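Ganglioside-induced differentiation-associated protein 2 (Homo sapiens, PDB 4UML) is of unsettled molecular function but carries a macro domain, a fold that binds ADP-ribose in many relatives, alongside a CRAL-TRIO (SEC14-like) region. Local coordinates at residues R175-L179 against E180-H184; A186-T189 against V190-L194. All coordinates share one frame; numbering follows the deposited sequence.

Interaction 1: residues R175-L179 against E180-H184; sequences RGYPL and EDATH
L179 and T183 meet over a single oxygen at the start of helix 179-197. The carbonyl O of L179 is gripped twice, by the backbone N of T183 at 2.9 Å and by T183 OG1 at 2.8 Å, the two donors arriving from opposite faces of the carbonyl plane. The hydroxyl stands well above that plane, 37° out of it. With OG1 set beside its own backbone N (chi1 -55°), T183 folds its hydroxyl back along the helix onto this oxygen, and L179 CD1 rests 3.8 Å from the same OG1. One residue earlier, P178 sits at the N-cap position, and its carbonyl O takes the backbone N of A182 at 3.0 Å in a nearly straight bond, so the first turn closes on P178 and L179 together. The methyl of A182 points back at the incoming loop, where CB lies obliquely 3.7 Å from Y177 CD1. D181 approaches the same ring in its plane, CB meeting the edge at CE1 (4.0 Å), with the carboxylate turned almost perpendicular to the ring. D181 OD2 lies 3.7 Å from P178 CB, and a negative charge in the first turn would probably be favoured by the helix dipole. With an alanine in place of Y177 the ring is gone, which is likely to open a gap beside the A182 methyl and D181 CB and against helix 139-159. Outside the turn, Y177 also meets the ring of Y134, and E180 reaches K218 in a salt bridge. The loop that follows strand 164-167 thus enters its helix between two others: Y177 and A182 pack on helix 139-159, whereas T183 packs on helix 210-223.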
loop_
_atom_site.group_PDB
_atom_site.type_symbol
_atom_site.label_atom_id
_atom_site.label_comp_id
_atom_site.label_asym_id
_atom_site.label_seq_id
_atom_site.Cartn_x
_atom_site.Cartn_y
_atom_site.Cartn_z
ATOM N N ARG A 175 -9.553 9.847 8.086
ATOM C CA ARG A 175 -8.930 9.586 9.395
ATOM C C ARG A 175 -7.922 10.659 9.768
ATOM O O ARG A 175 -7.347 10.632 10.866
ATOM C CB ARG A 175 -8.320 8.170 9.471
ATOM C CG ARG A 175 -9.333 7.198 10.034
ATOM C CD ARG A 175 -8.947 5.727 10.032
ATOM N NE ARG A 175 -10.110 4.932 10.426
ATOM C CZ ARG A 175 -10.187 4.070 11.447
ATOM N NH1 ARG A 175 -9.153 3.783 12.229
ATOM N NH2 ARG A 175 -11.346 3.474 11.689
ATOM N N GLY A 176 -7.674 11.574 8.840
ATOM C CA GLY A 176 -6.970 12.829 9.112
ATOM C C GLY A 176 -5.465 12.858 9.335
ATOM O O GLY A 176 -4.917 13.864 9.830
ATOM N N TYR A 177 -4.761 11.790 8.958
ATOM C CA TYR A 177 -3.336 11.791 9.154
ATOM C C TYR A 177 -2.777 12.878 8.256
ATOM O O TYR A 177 -3.156 12.924 7.106
ATOM C CB TYR A 177 -2.716 10.425 8.772
ATOM C CG TYR A 177 -1.467 10.134 9.547
ATOM C CD1 TYR A 177 -0.360 10.951 9.441
ATOM C CD2 TYR A 177 -1.382 9.006 10.361
ATOM C CE1 TYR A 177 0.798 10.695 10.170
ATOM C CE2 TYR A 177 -0.239 8.734 11.103
ATOM C CZ TYR A 177 0.842 9.576 11.002
ATOM O OH TYR A 177 1.966 9.318 11.732
ATOM N N PRO A 178 -1.895 13.759 8.774
ATOM C CA PRO A 178 -1.236 14.734 7.900
ATOM C C PRO A 178 -0.469 14.053 6.765
ATOM O O PRO A 178 0.389 13.209 7.007
ATOM C CB PRO A 178 -0.280 15.447 8.847
ATOM C CG PRO A 178 -1.009 15.430 10.144
ATOM C CD PRO A 178 -1.657 14.070 10.190
ATOM N N LEU A 179 -0.766 14.459 5.536
ATOM C CA LEU A 179 -0.396 13.682 4.366
ATOM C C LEU A 179 1.089 13.546 4.197
ATOM O O LEU A 179 1.595 12.472 3.900
ATOM C CB LEU A 179 -1.028 14.284 3.118
ATOM C CG LEU A 179 -0.618 13.652 1.779
ATOM C CD1 LEU A 179 -1.017 12.179 1.730
ATOM C CD2 LEU A 179 -1.263 14.448 0.650
ATOM N N GLU A 180 1.812 14.622 4.428
ATOM C CA GLU A 180 3.214 14.603 4.172
ATOM C C GLU A 180 3.945 13.726 5.195
ATOM O O GLU A 180 4.789 12.919 4.818
ATOM C CB GLU A 180 3.755 16.020 4.171
ATOM C CG GLU A 180 5.152 16.123 3.625
ATOM C CD GLU A 180 5.375 17.377 2.784
ATOM O OE1 GLU A 180 4.407 18.048 2.332
ATOM O OE2 GLU A 180 6.557 17.668 2.551
ATOM N N ASP A 181 3.611 13.888 6.476
ATOM C CA ASP A 181 4.121 13.008 7.526
ATOM C C ASP A 181 3.838 11.550 7.210
ATOM O O ASP A 181 4.706 10.723 7.331
ATOM C CB ASP A 181 3.461 13.334 8.878
ATOM C CG ASP A 181 3.897 14.662 9.436
ATOM O OD1 ASP A 181 5.030 15.110 9.141
ATOM O OD2 ASP A 181 3.107 15.242 10.206
ATOM N N ALA A 182 2.613 11.257 6.802
ATOM C CA ALA A 182 2.196 9.895 6.493
ATOM C C ALA A 182 3.027 9.294 5.373
ATOM O O ALA A 182 3.412 8.126 5.433
ATOM C CB ALA A 182 0.736 9.862 6.089
ATOM N N THR A 183 3.277 10.095 4.350
ATOM C CA THR A 183 4.044 9.670 3.188
ATOM C C THR A 183 5.503 9.380 3.528
ATOM O O THR A 183 6.085 8.431 2.997
ATOM C CB THR A 183 3.942 10.717 2.047
ATOM O OG1 THR A 183 2.561 10.963 1.735
ATOM C CG2 THR A 183 4.609 10.214 0.833
ATOM N N HIS A 184 6.091 10.124 4.459
ATOM C CA HIS A 184 7.436 9.761 4.921
ATOM C C HIS A 184 7.462 8.381 5.515
ATOM O O HIS A 184 8.371 7.611 5.265
ATOM C CB HIS A 184 7.935 10.694 6.007
ATOM C CG HIS A 184 8.432 11.996 5.511
ATOM N ND1 HIS A 184 9.689 12.145 4.970
ATOM C CD2 HIS A 184 7.856 13.217 5.483
ATOM C CE1 HIS A 184 9.871 13.412 4.638
ATOM N NE2 HIS A 184 8.767 14.079 4.927
#

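Interaction 2: residues A186-T189 against V190-L194; sequences ALRT and VRRFL
R188 and R192, one turn apart, lay their side chains side by side on the middle of helix 179-197, the helical link of the beta-alpha-beta crossover from strand 164-167 to strand 203-208 in the macro fold. The backbone beneath is plain alpha-helix: the N atoms of V190, R191, R192 and F193 each bond the carbonyl O four residues back. On the inner side, V190 sets CG2 3.4 Å from A186 O and packs on V204 and F206 of strand 203-208. T189 turns instead to helix 139-159, its OG1 bonded to I185 O. R191 leads away to a salt bridge with E195 and to the carbonyl oxygens of L48 and Y223. The two other arginines point in the same direction, their guanidinium planes only 25° apart. A bend at chi3 (70°) turns the end of R188, leaving its NE 3.6 Å from R192 NH1; two like charges so close probably repel, while the aliphatic part of R188 supplies the packing. R188 CG lies over the centre of one face of the R192 guanidinium, 3.5 Å above its plane.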
loop_
_atom_site.group_PDB
_atom_site.type_symbol
_atom_site.label_atom_id
_atom_site.label_comp_id
_atom_site.label_asym_id
_atom_site.label_seq_id
_atom_site.Cartn_x
_atom_site.Cartn_y
_atom_site.Cartn_z
ATOM N N ALA A 186 5.325 5.858 4.973
ATOM C CA ALA A 186 5.086 4.864 3.939
ATOM C C ALA A 186 6.385 4.575 3.148
ATOM O O ALA A 186 6.802 3.417 3.016
ATOM C CB ALA A 186 3.990 5.343 2.996
ATOM N N LEU A 187 7.028 5.616 2.649
ATOM C CA LEU A 187 8.214 5.419 1.812
ATOM C C LEU A 187 9.402 4.881 2.594
ATOM O O LEU A 187 10.128 4.006 2.110
ATOM C CB LEU A 187 8.580 6.724 1.109
ATOM C CG LEU A 187 7.498 7.280 0.187
ATOM C CD1 LEU A 187 7.970 8.571 -0.429
ATOM C CD2 LEU A 187 7.164 6.261 -0.876
ATOM N N ARG A 188 9.623 5.414 3.789
ATOM C CA ARG A 188 10.746 4.958 4.618
ATOM C C ARG A 188 10.619 3.472 4.949
ATOM O O ARG A 188 11.571 2.677 4.828
ATOM C CB ARG A 188 10.800 5.803 5.893
ATOM C CG ARG A 188 11.982 5.515 6.803
ATOM C CD ARG A 188 11.972 6.499 7.970
ATOM N NE ARG A 188 10.845 6.184 8.848
ATOM C CZ ARG A 188 10.105 7.064 9.510
ATOM N NH1 ARG A 188 10.360 8.361 9.444
ATOM N NH2 ARG A 188 9.109 6.627 10.264
ATOM N N THR A 189 9.414 3.061 5.313
ATOM C CA THR A 189 9.175 1.666 5.683
ATOM C C THR A 189 9.385 0.724 4.509
ATOM O O THR A 189 9.995 -0.376 4.628
ATOM C CB THR A 189 7.733 1.510 6.239
ATOM O OG1 THR A 189 7.537 2.461 7.293
ATOM C CG2 THR A 189 7.470 0.118 6.713
ATOM N N VAL A 190 8.886 1.111 3.344
ATOM C CA VAL A 190 9.065 0.260 2.180
ATOM C C VAL A 190 10.549 0.237 1.762
ATOM O O VAL A 190 11.056 -0.798 1.349
ATOM C CB VAL A 190 8.172 0.716 0.991
ATOM C CG1 VAL A 190 8.551 0.031 -0.296
ATOM C CG2 VAL A 190 6.703 0.463 1.293
ATOM N N ARG A 191 11.204 1.389 1.819
ATOM C CA ARG A 191 12.650 1.445 1.489
ATOM C C ARG A 191 13.420 0.426 2.331
ATOM O O ARG A 191 14.092 -0.449 1.787
ATOM C CB ARG A 191 13.203 2.859 1.642
ATOM C CG ARG A 191 14.726 2.943 1.629
ATOM C CD ARG A 191 15.275 2.537 0.277
ATOM N NE ARG A 191 16.726 2.279 0.273
ATOM C CZ ARG A 191 17.619 2.822 -0.567
ATOM N NH1 ARG A 191 17.291 3.741 -1.480
ATOM N NH2 ARG A 191 18.885 2.445 -0.468
ATOM N N ARG A 192 13.253 0.506 3.642
ATOM C CA ARG A 192 14.016 -0.296 4.570
ATOM C C ARG A 192 13.705 -1.752 4.430
ATOM O O ARG A 192 14.600 -2.613 4.541
ATOM C CB ARG A 192 13.787 0.171 6.000
ATOM C CG ARG A 192 14.361 1.552 6.236
ATOM C CD ARG A 192 14.068 2.063 7.627
ATOM N NE ARG A 192 14.793 3.316 7.885
ATOM C CZ ARG A 192 14.508 4.185 8.861
ATOM N NH1 ARG A 192 13.498 3.961 9.700
ATOM N NH2 ARG A 192 15.234 5.294 8.995
ATOM N N PHE A 193 12.445 -2.054 4.164
ATOM C CA PHE A 193 12.062 -3.438 3.930
ATOM C C PHE A 193 12.644 -3.955 2.627
ATOM O O PHE A 193 13.038 -5.125 2.544
ATOM C CB PHE A 193 10.535 -3.578 3.881
ATOM C CG PHE A 193 10.063 -4.932 3.461
ATOM C CD1 PHE A 193 9.885 -5.227 2.119
ATOM C CD2 PHE A 193 9.759 -5.902 4.413
ATOM C CE1 PHE A 193 9.426 -6.473 1.721
ATOM C CE2 PHE A 193 9.295 -7.155 4.024
ATOM C CZ PHE A 193 9.140 -7.443 2.671
ATOM N N LEU A 194 12.653 -3.136 1.585
ATOM C CA LEU A 194 13.152 -3.632 0.327
ATOM C C LEU A 194 14.681 -3.839 0.373
ATOM O O LEU A 194 15.203 -4.719 -0.305
ATOM C CB LEU A 194 12.785 -2.705 -0.818
ATOM C CG LEU A 194 11.347 -2.761 -1.343
ATOM C CD1 LEU A 194 11.121 -1.663 -2.361
ATOM C CD2 LEU A 194 11.056 -4.104 -1.977
#

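In the fold
Interactions 1 and 2 follow each other along the chain, with I185 alone between them, and their centres lie 15 Å apart. Both use helix 179-197: residues 175-184 lead from the loop into its first turn, and residues 186-194 make up its middle. The same two helices accompany it past both contacts. Helix 139-159 meets A182 and then A186 and T189, and helix 210-223 meets T183 and then L187, with L219 touching both of these. At interaction 2, L187 and V190 also touch strand 203-208. Interaction 1 thus belongs to the start of the crossover helix, and interaction 2 to the part that packs against the mixed sheet of the macro domain.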